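Long-range contacts in transmembrane protein (Bartonella henselae, PDB 3PAM), which probably forms part of the solute-binding component that captures oligopeptides for an ABC-type transport system: residues Pro190-Ile195 with Ala225-His230; Pro217-Met222 with Arg240-Ile245; Phe131-Gln136 with Ala158-Val163; Phe8-Arg13 with Tyr177-Gly182. One frame throughout, in Å; residues are numbered along the deposited sequence.

Contact 1: Pro190-Ile195 with Ala225-His230; sequences PGNEQI and AILDAH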
loop_
_atom_site.group_PDB
_atom_site.type_symbol
_atom_site.label_atom_id
_atom_site.label_comp_id
_atom_site.label_asym_id
_atom_site.label_seq_id
_atom_site.Cartn_x
_atom_site.Cartn_y
_atom_site.Cartn_z
ATOM N N PRO A 190 9.591 -13.494 9.191
ATOM C CA PRO A 190 10.230 -12.853 8.039
ATOM C C PRO A 190 11.700 -13.244 7.966
ATOM O O PRO A 190 12.404 -13.168 8.964
ATOM C CB PRO A 190 10.063 -11.355 8.304
ATOM C CG PRO A 190 9.576 -11.229 9.718
ATOM C CD PRO A 190 8.958 -12.534 10.106
ATOM N N GLY A 191 12.121 -13.703 6.790
ATOM C CA GLY A 191 13.495 -14.049 6.520
ATOM C C GLY A 191 13.974 -13.401 5.231
ATOM O O GLY A 191 13.580 -12.248 4.897
ATOM N N ASN A 192 14.816 -14.148 4.513
ATOM C CA ASN A 192 15.456 -13.707 3.274
ATOM C C ASN A 192 14.473 -13.299 2.186
ATOM O O ASN A 192 14.834 -12.545 1.285
ATOM C CB ASN A 192 16.347 -14.815 2.699
ATOM C CG ASN A 192 17.614 -15.023 3.497
ATOM O OD1 ASN A 192 17.921 -14.240 4.398
ATOM N ND2 ASN A 192 18.361 -16.081 3.176
ATOM N N GLU A 193 13.253 -13.831 2.231
ATOM C CA GLU A 193 12.276 -13.479 1.204
ATOM C C GLU A 193 11.967 -11.977 1.224
ATOM O O GLU A 193 11.496 -11.444 0.221
ATOM C CB GLU A 193 10.996 -14.325 1.296
ATOM C CG GLU A 193 10.021 -13.920 2.385
ATOM C CD GLU A 193 10.554 -14.191 3.760
ATOM O OE1 GLU A 193 11.624 -14.847 3.861
ATOM O OE2 GLU A 193 9.912 -13.757 4.740
ATOM N N GLN A 194 12.261 -11.309 2.348
ATOM C CA GLN A 194 12.001 -9.880 2.488
ATOM C C GLN A 194 12.804 -9.097 1.460
ATOM O O GLN A 194 12.302 -8.113 0.921
ATOM C CB GLN A 194 12.312 -9.363 3.904
ATOM C CG GLN A 194 11.406 -9.881 5.049
ATOM C CD GLN A 194 9.938 -9.722 4.752
ATOM O OE1 GLN A 194 9.473 -8.625 4.408
ATOM N NE2 GLN A 194 9.192 -10.805 4.864
ATOM N N ILE A 195 14.028 -9.546 1.172
ATOM C CA ILE A 195 14.897 -8.861 0.223
ATOM C C ILE A 195 14.271 -8.839 -1.165
ATOM O O ILE A 195 14.346 -7.830 -1.855
ATOM C CB ILE A 195 16.308 -9.509 0.129
ATOM C CG1 ILE A 195 16.891 -9.793 1.519
ATOM C CG2 ILE A 195 17.275 -8.652 -0.720
ATOM C CD1 ILE A 195 18.199 -10.642 1.486
ATOM N N ALA A 225 18.650 -5.401 9.517
ATOM C CA ALA A 225 18.519 -5.529 10.971
ATOM C C ALA A 225 17.764 -6.802 11.384
ATOM O O ALA A 225 18.127 -7.459 12.361
ATOM C CB ALA A 225 17.873 -4.270 11.584
ATOM N N ILE A 226 16.719 -7.135 10.636
ATOM C CA ILE A 226 15.936 -8.353 10.840
ATOM C C ILE A 226 16.826 -9.589 10.677
ATOM O O ILE A 226 16.858 -10.454 11.540
ATOM C CB ILE A 226 14.746 -8.411 9.856
ATOM C CG1 ILE A 226 13.728 -7.305 10.168
ATOM C CG2 ILE A 226 14.060 -9.766 9.905
ATOM C CD1 ILE A 226 12.869 -6.873 8.973
ATOM N N LEU A 227 17.573 -9.629 9.574
ATOM C CA LEU A 227 18.499 -10.714 9.277
ATOM C C LEU A 227 19.713 -10.818 10.209
ATOM O O LEU A 227 20.232 -11.901 10.384
ATOM C CB LEU A 227 18.956 -10.612 7.826
ATOM C CG LEU A 227 17.814 -10.623 6.798
ATOM C CD1 LEU A 227 18.296 -10.043 5.483
ATOM C CD2 LEU A 227 17.276 -12.027 6.568
ATOM N N ASP A 228 20.155 -9.701 10.792
ATOM C CA ASP A 228 21.308 -9.665 11.703
ATOM C C ASP A 228 20.929 -9.953 13.154
ATOM O O ASP A 228 21.800 -10.064 14.011
ATOM C CB ASP A 228 21.969 -8.277 11.692
ATOM C CG ASP A 228 22.689 -7.957 10.384
ATOM O OD1 ASP A 228 22.691 -8.792 9.443
ATOM O OD2 ASP A 228 23.252 -6.837 10.298
ATOM N N ALA A 229 19.635 -10.050 13.428
ATOM C CA ALA A 229 19.137 -10.156 14.794
ATOM C C ALA A 229 19.453 -11.510 15.413
ATOM O O ALA A 229 19.303 -12.536 14.768
ATOM C CB ALA A 229 17.642 -9.875 14.835
ATOM N N HIS A 230 19.913 -11.493 16.659
ATOM C CA HIS A 230 20.292 -12.718 17.352
ATOM C C HIS A 230 19.507 -12.886 18.620
ATOM O O HIS A 230 19.739 -13.801 19.376
ATOM C CB HIS A 230 21.797 -12.744 17.639
ATOM C CG HIS A 230 22.636 -12.738 16.400
ATOM N ND1 HIS A 230 23.678 -11.853 16.211
ATOM C CD2 HIS A 230 22.577 -13.499 15.282
ATOM C CE1 HIS A 230 24.229 -12.073 15.030
ATOM N NE2 HIS A 230 23.579 -13.064 14.445
#
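Leu227 and Ile226, on the last turns of helix 217-228, pack against the loop that turns into helix 193-198, a helix-end contact between two consecutive helices of this solute-binding domain. Its more deeply buried part is on the Ile226 side, where the methyl CG2 stands 3.9 Å from the carbonyl O of Pro190. Both residues are buried there, backed by Val239 of helix 232-249, while Trp51 and Leu56 cover the proline ring. Leu227 carries most of the contact, running from Gly191 out to the exposed Asn192 and Ile195 on the solvent side. Its CD1 meets CD1 of Ile195 at 4.0 Å, the tips converging at a slant near the surface, and Leu227 CD2 lies 3.8 Å from Gly191 C. Asn192 has its CG beside the backbone N (chi1 -73°), and this brings its amide oxygen back across the leucine. No hydrogen bond crosses between the segments; the carboxylate of Glu193 bonds within its own turn. It folds back, and OE2 accepts from the backbone N of Gly191 at 3.0 Å and from NE2 of Gln194, both arriving from one face of the carboxylate. At the solvent edge Asn192 OD1 is 3.2 Å from the methyl CD2 of Leu227, the two side chains nearly perpendicular.

Contact 2: Pro217-Met222 with Arg240-Ile245; sequences PAIDAM and RALDRI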
loop_
_atom_site.group_PDB
_atom_site.type_symbol
_atom_site.label_atom_id
_atom_site.label_comp_id
_atom_site.label_asym_id
_atom_site.label_seq_id
_atom_site.Cartn_x
_atom_site.Cartn_y
_atom_site.Cartn_z
ATOM N N PRO A 217 16.520 3.519 1.547
ATOM C CA PRO A 217 17.593 3.061 2.434
ATOM C C PRO A 217 17.085 2.597 3.799
ATOM O O PRO A 217 17.722 1.762 4.442
ATOM C CB PRO A 217 18.468 4.309 2.596
ATOM C CG PRO A 217 18.291 5.039 1.318
ATOM C CD PRO A 217 16.844 4.823 0.929
ATOM N N ALA A 218 15.954 3.144 4.237
ATOM C CA ALA A 218 15.386 2.802 5.537
ATOM C C ALA A 218 14.905 1.374 5.500
ATOM O O ALA A 218 15.174 0.586 6.397
ATOM C CB ALA A 218 14.235 3.743 5.891
ATOM N N ILE A 219 14.194 1.050 4.431
ATOM C CA ILE A 219 13.688 -0.295 4.214
ATOM C C ILE A 219 14.824 -1.323 4.188
ATOM O O ILE A 219 14.757 -2.337 4.876
ATOM C CB ILE A 219 12.887 -0.345 2.942
ATOM C CG1 ILE A 219 11.749 0.655 3.073
ATOM C CG2 ILE A 219 12.408 -1.788 2.677
ATOM C CD1 ILE A 219 10.718 0.577 2.023
ATOM N N ASP A 220 15.861 -1.040 3.413
ATOM C CA ASP A 220 17.003 -1.941 3.298
ATOM C C ASP A 220 17.688 -2.125 4.641
ATOM O O ASP A 220 18.012 -3.254 5.011
ATOM C CB ASP A 220 18.019 -1.434 2.263
ATOM C CG ASP A 220 17.496 -1.523 0.846
ATOM O OD1 ASP A 220 16.291 -1.816 0.659
ATOM O OD2 ASP A 220 18.292 -1.295 -0.089
ATOM N N ALA A 221 17.900 -1.013 5.351
ATOM C CA ALA A 221 18.444 -1.021 6.701
ATOM C C ALA A 221 17.655 -1.889 7.689
ATOM O O ALA A 221 18.253 -2.643 8.444
ATOM C CB ALA A 221 18.610 0.422 7.248
HETATM N N MSE A 222 16.326 -1.771 7.698
HETATM C CA MSE A 222 15.493 -2.608 8.566
HETATM C C MSE A 222 15.618 -4.098 8.195
HETATM O O MSE A 222 15.711 -4.948 9.072
HETATM C CB MSE A 222 14.035 -2.181 8.532
HETATM C CG MSE A 222 13.739 -0.829 9.174
HETATM SE SE MSE A 222 14.789 -0.475 10.782
HETATM C CE MSE A 222 16.305 0.502 10.017
ATOM N N ARG A 240 8.966 -4.802 13.412
ATOM C CA ARG A 240 8.030 -3.745 13.779
ATOM C C ARG A 240 8.423 -2.422 13.135
ATOM O O ARG A 240 7.569 -1.704 12.603
ATOM C CB ARG A 240 7.885 -3.636 15.302
ATOM C CG ARG A 240 6.494 -4.071 15.776
ATOM C CD ARG A 240 6.501 -5.128 16.874
ATOM N NE ARG A 240 6.627 -4.550 18.211
ATOM C CZ ARG A 240 6.137 -5.092 19.327
ATOM N NH1 ARG A 240 5.462 -6.237 19.304
ATOM N NH2 ARG A 240 6.313 -4.475 20.480
ATOM N N ALA A 241 9.714 -2.112 13.131
ATOM C CA ALA A 241 10.153 -0.882 12.490
ATOM C C ALA A 241 9.874 -0.924 10.982
ATOM O O ALA A 241 9.378 0.050 10.413
ATOM C CB ALA A 241 11.597 -0.606 12.781
ATOM N N LEU A 242 10.146 -2.063 10.343
ATOM C CA LEU A 242 9.815 -2.216 8.931
ATOM C C LEU A 242 8.327 -1.992 8.645
ATOM O O LEU A 242 7.976 -1.242 7.739
ATOM C CB LEU A 242 10.278 -3.573 8.402
ATOM C CG LEU A 242 9.962 -3.883 6.932
ATOM C CD1 LEU A 242 10.491 -2.779 5.996
ATOM C CD2 LEU A 242 10.489 -5.265 6.512
ATOM N N ASP A 243 7.456 -2.647 9.411
ATOM C CA ASP A 243 6.011 -2.447 9.279
ATOM C C ASP A 243 5.649 -0.944 9.284
ATOM O O ASP A 243 4.836 -0.489 8.492
ATOM C CB ASP A 243 5.270 -3.173 10.405
ATOM C CG ASP A 243 3.773 -3.229 10.174
ATOM O OD1 ASP A 243 3.365 -3.423 9.014
ATOM O OD2 ASP A 243 2.992 -3.078 11.149
ATOM N N ARG A 244 6.332 -0.223 10.140
ATOM C CA ARG A 244 6.127 1.168 10.371
ATOM C C ARG A 244 6.463 2.037 9.177
ATOM O O ARG A 244 5.802 2.984 8.896
ATOM C CB ARG A 244 6.941 1.577 11.575
ATOM C CG ARG A 244 6.116 1.741 12.793
ATOM C CD ARG A 244 6.835 1.707 14.139
ATOM N NE ARG A 244 5.780 1.720 15.126
ATOM C CZ ARG A 244 5.684 0.943 16.174
ATOM N NH1 ARG A 244 6.630 0.102 16.470
ATOM N NH2 ARG A 244 4.624 1.043 16.928
ATOM N N ILE A 245 7.512 1.672 8.486
ATOM C CA ILE A 245 7.952 2.270 7.236
ATOM C C ILE A 245 7.039 1.912 6.083
ATOM O O ILE A 245 6.752 2.753 5.233
ATOM C CB ILE A 245 9.388 1.832 6.893
ATOM C CG1 ILE A 245 10.341 2.378 7.952
ATOM C CG2 ILE A 245 9.793 2.322 5.490
ATOM C CD1 ILE A 245 11.759 2.003 7.745
#
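Ile245 fits between Ala218, Ile219 and Met222 in a nearly antiparallel helix pair, the hairpin made by helices 217-228 and 232-249. The two short segments run at 160° to each other, with axes 9.4 Å apart, and the side chains that meet between them are all apolar. The isoleucine is the main bump. With CG1 beside the backbone N and the chain extended beyond it (chi2 179°), its terminal CD1 pushes forward into a shallow hollow left by the small side chain of Ala218, whose CB is 3.5 Å away. The same methyl also rests against CG of Met222, here a selenomethionine, whose chain runs roughly at a right angle to it. The other branch, CG2, lies 3.5 Å from CG1 of Ile219, so the fork of Ile245 is engaged at both prongs.

A reciprocal fit is found one turn back. Met222 bends at its second and third torsions, and the bend carries SE over Ala241, 3.8 Å from its CB, so that a bulky selenium occupies the hollow above a small residue. Nearby, the CB atoms of Met222 and Leu242 face each other at 4.0 Å, and Leu242 extends CD1 past them to CG2 of Ile219.

Helix 65-71 covers one flank of the pair, Leu71 touching both Met222 and Ile245 while Leu70 adds to the cover of Met222. Helix 193-198 also borders the pair, with Trp198 against Ile219 and Gln194 against Leu242.

Contact 3: Phe131-Gln136 with Ala158-Val163; sequences FEIMTQ and AEIRTV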
loop_
_atom_site.group_PDB
_atom_site.type_symbol
_atom_site.label_atom_id
_atom_site.label_comp_id
_atom_site.label_asym_id
_atom_site.label_seq_id
_atom_site.Cartn_x
_atom_site.Cartn_y
_atom_site.Cartn_z
ATOM N N PHE A 131 -5.058 6.019 -15.031
ATOM C CA PHE A 131 -4.220 4.846 -14.942
ATOM C C PHE A 131 -5.044 3.581 -15.082
ATOM O O PHE A 131 -6.269 3.627 -15.012
ATOM C CB PHE A 131 -3.391 4.842 -13.649
ATOM C CG PHE A 131 -4.201 4.696 -12.390
ATOM C CD1 PHE A 131 -4.443 3.425 -11.843
ATOM C CD2 PHE A 131 -4.682 5.826 -11.713
ATOM C CE1 PHE A 131 -5.169 3.283 -10.663
ATOM C CE2 PHE A 131 -5.398 5.695 -10.552
ATOM C CZ PHE A 131 -5.646 4.410 -10.019
ATOM N N GLU A 132 -4.358 2.461 -15.269
ATOM C CA GLU A 132 -4.985 1.174 -15.495
ATOM C C GLU A 132 -4.783 0.256 -14.289
ATOM O O GLU A 132 -3.692 0.210 -13.707
ATOM C CB GLU A 132 -4.366 0.541 -16.739
ATOM C CG GLU A 132 -5.040 -0.684 -17.260
ATOM C CD GLU A 132 -4.093 -1.536 -18.094
ATOM O OE1 GLU A 132 -3.050 -1.983 -17.555
ATOM O OE2 GLU A 132 -4.387 -1.761 -19.281
ATOM N N ILE A 133 -5.858 -0.435 -13.903
ATOM C CA ILE A 133 -5.781 -1.516 -12.918
ATOM C C ILE A 133 -5.972 -2.873 -13.639
ATOM O O ILE A 133 -6.999 -3.123 -14.289
ATOM C CB ILE A 133 -6.799 -1.346 -11.770
ATOM C CG1 ILE A 133 -6.774 0.095 -11.243
ATOM C CG2 ILE A 133 -6.489 -2.306 -10.626
ATOM C CD1 ILE A 133 -7.600 0.327 -9.969
HETATM N N MSE A 134 -4.948 -3.711 -13.535
HETATM C CA MSE A 134 -4.916 -5.006 -14.201
HETATM C C MSE A 134 -5.355 -6.066 -13.216
HETATM O O MSE A 134 -4.747 -6.244 -12.159
HETATM C CB MSE A 134 -3.512 -5.317 -14.734
HETATM C CG MSE A 134 -3.337 -6.739 -15.195
HETATM SE SE MSE A 134 -1.596 -7.014 -16.014
HETATM C CE MSE A 134 -2.226 -6.734 -17.833
ATOM N N THR A 135 -6.430 -6.755 -13.553
ATOM C CA THR A 135 -6.917 -7.819 -12.691
ATOM C C THR A 135 -6.881 -9.120 -13.445
ATOM O O THR A 135 -6.834 -9.129 -14.681
ATOM C CB THR A 135 -8.351 -7.565 -12.206
ATOM O OG1 THR A 135 -9.201 -7.340 -13.338
ATOM C CG2 THR A 135 -8.385 -6.353 -11.262
ATOM N N GLN A 136 -6.911 -10.211 -12.689
ATOM C CA GLN A 136 -6.909 -11.551 -13.272
ATOM C C GLN A 136 -8.250 -12.249 -13.169
ATOM O O GLN A 136 -8.596 -13.025 -14.059
ATOM C CB GLN A 136 -5.788 -12.424 -12.688
ATOM C CG GLN A 136 -5.616 -12.384 -11.165
ATOM C CD GLN A 136 -4.463 -13.269 -10.698
ATOM O OE1 GLN A 136 -3.527 -13.535 -11.451
ATOM N NE2 GLN A 136 -4.539 -13.749 -9.459
ATOM N N ALA A 158 -9.721 5.563 -13.338
ATOM C CA ALA A 158 -9.053 4.284 -13.277
ATOM C C ALA A 158 -9.675 3.373 -14.335
ATOM O O ALA A 158 -10.876 3.129 -14.325
ATOM C CB ALA A 158 -9.218 3.680 -11.907
ATOM N N GLU A 159 -8.857 2.914 -15.270
ATOM C CA GLU A 159 -9.311 1.951 -16.255
ATOM C C GLU A 159 -9.128 0.545 -15.658
ATOM O O GLU A 159 -8.046 0.179 -15.179
ATOM C CB GLU A 159 -8.562 2.135 -17.577
ATOM C CG GLU A 159 -8.987 1.171 -18.688
ATOM C CD GLU A 159 -8.203 1.353 -19.979
ATOM O OE1 GLU A 159 -8.511 2.293 -20.746
ATOM O OE2 GLU A 159 -7.289 0.535 -20.236
ATOM N N ILE A 160 -10.211 -0.219 -15.644
ATOM C CA ILE A 160 -10.173 -1.582 -15.125
ATOM C C ILE A 160 -10.007 -2.594 -16.279
ATOM O O ILE A 160 -10.775 -2.593 -17.232
ATOM C CB ILE A 160 -11.410 -1.903 -14.242
ATOM C CG1 ILE A 160 -11.618 -0.832 -13.147
ATOM C CG2 ILE A 160 -11.286 -3.289 -13.613
ATOM C CD1 ILE A 160 -10.373 -0.403 -12.344
ATOM N N ARG A 161 -8.962 -3.416 -16.194
ATOM C CA ARG A 161 -8.717 -4.480 -17.177
ATOM C C ARG A 161 -8.715 -5.837 -16.489
ATOM O O ARG A 161 -8.158 -5.982 -15.415
ATOM C CB ARG A 161 -7.375 -4.292 -17.882
ATOM C CG ARG A 161 -7.280 -3.082 -18.797
ATOM C CD ARG A 161 -7.771 -3.362 -20.202
ATOM N NE ARG A 161 -7.462 -2.229 -21.074
ATOM C CZ ARG A 161 -7.696 -2.168 -22.385
ATOM N NH1 ARG A 161 -8.260 -3.186 -23.027
ATOM N NH2 ARG A 161 -7.366 -1.070 -23.064
ATOM N N THR A 162 -9.352 -6.819 -17.109
ATOM C CA THR A 162 -9.136 -8.210 -16.738
ATOM C C THR A 162 -8.628 -8.947 -17.963
ATOM O O THR A 162 -9.252 -8.903 -19.026
ATOM C CB THR A 162 -10.395 -8.892 -16.203
ATOM O OG1 THR A 162 -11.095 -7.990 -15.324
ATOM C CG2 THR A 162 -10.010 -10.089 -15.433
ATOM N N VAL A 163 -7.485 -9.610 -17.791
ATOM C CA VAL A 163 -6.777 -10.266 -18.875
ATOM C C VAL A 163 -6.517 -11.745 -18.569
ATOM O O VAL A 163 -6.786 -12.222 -17.448
ATOM C CB VAL A 163 -5.411 -9.553 -19.224
ATOM C CG1 VAL A 163 -5.617 -8.060 -19.544
ATOM C CG2 VAL A 163 -4.349 -9.770 -18.122
#
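Thr135 holds its hydroxyl between its own backbone N and carbonyl carbon (chi1 54°), and this places OG1 over the edge strand, beside Arg161 and Thr162; Glu132, extended with CG opposite its backbone N (chi1 -170°), reaches Arg161 along the other face. The two strands are the parallel pair of a beta-alpha-beta unit, linked through helix 138-152. Backbone bonds step regularly between them, among them Ile133 N to Glu159 O at 2.6 Å and Arg161 N to Ile133 O at 2.8 Å. On the face carrying Phe131, Ile133 and Thr135, which helix 138-152 covers, Ile133 and Ile160 lie side by side with their CD1 methyls 3.7 Å apart. Ala158 CB sits over one face of the Phe131 ring, toward its rim. The opposite face is charged: Arg161 NE bonds Glu159 OE2 at 2.9 Å and makes a longer salt bridge, 3.6 Å, to Glu132 OE2. The arginine probably offsets the repulsion between these two carboxylates, and Glu132 OE1 has its own partner in Arg171. Farther along this face, Met134 CE touches Val163. Arg161 O is gripped twice by Thr135, by its backbone N and by its hydroxyl, OG1 donating at 2.7 Å from 35° outside the carbonyl plane.

Contact 4: Phe8-Arg13 with Tyr177-Gly182; sequences FVFNTR and YDMIIG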
loop_
_atom_site.group_PDB
_atom_site.type_symbol
_atom_site.label_atom_id
_atom_site.label_comp_id
_atom_site.label_asym_id
_atom_site.label_seq_id
_atom_site.Cartn_x
_atom_site.Cartn_y
_atom_site.Cartn_z
ATOM N N PHE A 8 -4.066 -3.486 -3.051
ATOM C CA PHE A 8 -3.795 -2.778 -4.286
ATOM C C PHE A 8 -2.339 -2.394 -4.206
ATOM O O PHE A 8 -1.884 -1.875 -3.190
ATOM C CB PHE A 8 -4.652 -1.512 -4.428
ATOM C CG PHE A 8 -6.065 -1.772 -4.880
ATOM C CD1 PHE A 8 -6.327 -2.218 -6.162
ATOM C CD2 PHE A 8 -7.127 -1.541 -4.031
ATOM C CE1 PHE A 8 -7.637 -2.454 -6.579
ATOM C CE2 PHE A 8 -8.430 -1.770 -4.438
ATOM C CZ PHE A 8 -8.689 -2.228 -5.711
ATOM N N VAL A 9 -1.597 -2.673 -5.266
ATOM C CA VAL A 9 -0.183 -2.338 -5.283
ATOM C C VAL A 9 0.037 -1.190 -6.247
ATOM O O VAL A 9 -0.327 -1.278 -7.406
ATOM C CB VAL A 9 0.691 -3.549 -5.695
ATOM C CG1 VAL A 9 2.158 -3.169 -5.742
ATOM C CG2 VAL A 9 0.467 -4.707 -4.754
ATOM N N PHE A 10 0.610 -0.106 -5.735
ATOM C CA PHE A 10 1.031 1.041 -6.546
ATOM C C PHE A 10 2.308 0.686 -7.243
ATOM O O PHE A 10 3.303 0.413 -6.597
ATOM C CB PHE A 10 1.334 2.248 -5.650
ATOM C CG PHE A 10 0.124 2.866 -5.038
ATOM C CD1 PHE A 10 -0.726 3.658 -5.811
ATOM C CD2 PHE A 10 -0.168 2.675 -3.697
ATOM C CE1 PHE A 10 -1.849 4.217 -5.270
ATOM C CE2 PHE A 10 -1.319 3.256 -3.133
ATOM C CZ PHE A 10 -2.159 4.015 -3.932
ATOM N N ASN A 11 2.309 0.690 -8.566
ATOM C CA ASN A 11 3.580 0.647 -9.235
ATOM C C ASN A 11 4.264 1.998 -9.135
ATOM O O ASN A 11 4.051 2.893 -9.948
ATOM C CB ASN A 11 3.476 0.196 -10.667
ATOM C CG ASN A 11 4.829 -0.048 -11.266
ATOM O OD1 ASN A 11 5.838 0.033 -10.571
ATOM N ND2 ASN A 11 4.871 -0.337 -12.550
ATOM N N THR A 12 5.099 2.108 -8.120
ATOM C CA THR A 12 5.801 3.332 -7.723
ATOM C C THR A 12 6.829 3.809 -8.755
ATOM O O THR A 12 7.345 4.921 -8.652
ATOM C CB THR A 12 6.416 3.053 -6.344
ATOM O OG1 THR A 12 5.637 3.699 -5.333
ATOM C CG2 THR A 12 7.833 3.423 -6.236
ATOM N N ARG A 13 7.104 2.970 -9.760
ATOM C CA ARG A 13 8.015 3.313 -10.858
ATOM C C ARG A 13 7.397 4.344 -11.789
ATOM O O ARG A 13 8.116 5.063 -12.496
ATOM C CB ARG A 13 8.319 2.079 -11.722
ATOM C CG ARG A 13 9.285 1.104 -11.141
ATOM C CD ARG A 13 8.960 -0.274 -11.650
ATOM N NE ARG A 13 9.633 -1.283 -10.855
ATOM C CZ ARG A 13 9.035 -2.095 -9.997
ATOM N NH1 ARG A 13 7.719 -2.044 -9.824
ATOM N NH2 ARG A 13 9.760 -2.980 -9.324
ATOM N N TYR A 177 2.444 -2.535 -15.471
ATOM C CA TYR A 177 1.135 -2.265 -14.914
ATOM C C TYR A 177 1.229 -0.981 -14.129
ATOM O O TYR A 177 2.296 -0.637 -13.631
ATOM C CB TYR A 177 0.670 -3.413 -13.985
ATOM C CG TYR A 177 1.684 -3.838 -12.946
ATOM C CD1 TYR A 177 1.771 -3.195 -11.706
ATOM C CD2 TYR A 177 2.548 -4.903 -13.194
ATOM C CE1 TYR A 177 2.716 -3.594 -10.749
ATOM C CE2 TYR A 177 3.485 -5.308 -12.255
ATOM C CZ TYR A 177 3.575 -4.642 -11.043
ATOM O OH TYR A 177 4.518 -5.035 -10.123
ATOM N N ASP A 178 0.117 -0.272 -14.005
ATOM C CA ASP A 178 0.063 0.862 -13.102
ATOM C C ASP A 178 -0.212 0.360 -11.683
ATOM O O ASP A 178 0.399 0.821 -10.701
ATOM C CB ASP A 178 -1.041 1.824 -13.554
ATOM C CG ASP A 178 -0.758 2.468 -14.915
ATOM O OD1 ASP A 178 0.412 2.795 -15.204
ATOM O OD2 ASP A 178 -1.709 2.686 -15.688
HETATM N N MSE A 179 -1.153 -0.577 -11.581
HETATM C CA MSE A 179 -1.649 -1.072 -10.303
HETATM C C MSE A 179 -2.163 -2.489 -10.526
HETATM O O MSE A 179 -2.717 -2.778 -11.580
HETATM C CB MSE A 179 -2.769 -0.172 -9.776
HETATM C CG MSE A 179 -3.233 -0.466 -8.366
HETATM SE SE MSE A 179 -4.576 0.795 -7.710
HETATM C CE MSE A 179 -3.453 2.375 -7.536
ATOM N N ILE A 180 -1.954 -3.355 -9.536
ATOM C CA ILE A 180 -2.503 -4.693 -9.534
ATOM C C ILE A 180 -3.013 -5.037 -8.138
ATOM O O ILE A 180 -2.801 -4.279 -7.192
ATOM C CB ILE A 180 -1.450 -5.768 -9.946
ATOM C CG1 ILE A 180 -0.155 -5.549 -9.157
ATOM C CG2 ILE A 180 -1.214 -5.745 -11.455
ATOM C CD1 ILE A 180 0.405 -6.789 -8.565
ATOM N N ILE A 181 -3.709 -6.171 -8.036
ATOM C CA ILE A 181 -3.996 -6.773 -6.743
ATOM C C ILE A 181 -2.955 -7.841 -6.497
ATOM O O ILE A 181 -2.890 -8.848 -7.204
ATOM C CB ILE A 181 -5.421 -7.385 -6.627
ATOM C CG1 ILE A 181 -6.461 -6.422 -7.200
ATOM C CG2 ILE A 181 -5.694 -7.775 -5.179
ATOM C CD1 ILE A 181 -7.749 -6.296 -6.393
ATOM N N GLY A 182 -2.129 -7.587 -5.495
ATOM C CA GLY A 182 -1.026 -8.443 -5.179
ATOM C C GLY A 182 -1.265 -9.057 -3.825
ATOM O O GLY A 182 -1.886 -8.445 -2.942
#
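An antiparallel strand pair at the centre of the domain's mixed sheet, closed at one end by an Asx turn, joins Phe8, Val9 and Phe10 to Ile181, Ile180 and Met179. Val9 and Ile180 are the hydrogen-bonded pair: Val9 N donates to Ile180 O at 2.8 Å, whereas the return bond, Ile180 N to Val9 O, is weak. On one face of the sheet, Met179, a selenomethionine, makes Met-aromatic contacts with two rings. Its CG stands opposite the backbone N (chi1 -172°) and the chain turns only at its last torsion, so SE comes obliquely to Phe8, 3.8 Å from CD1, and the terminal CE packs tightly beside CE1 of Phe10. Phe8 also runs alongside Ile181, whose CD1 touches its CE1. These rings continue into aromatic packing, Phe8 with Phe147 and Phe10 edge-to-face with Phe17. On the other face, Val9 meets Ile180 and sets CG2 3.9 Å from Gly182 N.

Past the paired residues, Asn11 takes over. Its backbone N bonds Asp178 O at 2.9 Å. Its side chain crosses that of Tyr177 at about a right angle, and ND2 donates to the backbone O of Tyr177 at 2.8 Å, nearly straight at 165° and with the oxygen in the amide plane. Arg13, itself held by Arg203 O and Phe211 O, completes the turn. With ND2 and OD1 both engaged, the amide's rotation is fixed: Arg13 NH1, at 2.9 Å, and Arg13 N reach Asn11 OD1 from opposite faces of the amide.

Overall arrangement
Contacts 3 and 4 belong to one mixed sheet and meet where strands 130-135 and 179-184 are neighbours: Met134 N bonds Met179 O, and Asp178 OD2 takes the N-H of Glu132. Contact 4 is central and buried, joining selenium, aromatic rings and an amide; contact 3 reaches the sheet's outermost strand and adds a charged face. Contacts 1 and 2 lie in the helical part, sharing helix 217-228, and touch through Ile226 and Leu242. Both lack hydrogen bonds between their segments, but contact 2 is wholly buried and contact 1 runs out to the surface. Contacts 2 and 3 sit on opposite sides of the chain's centre, their centres about 30 Å apart.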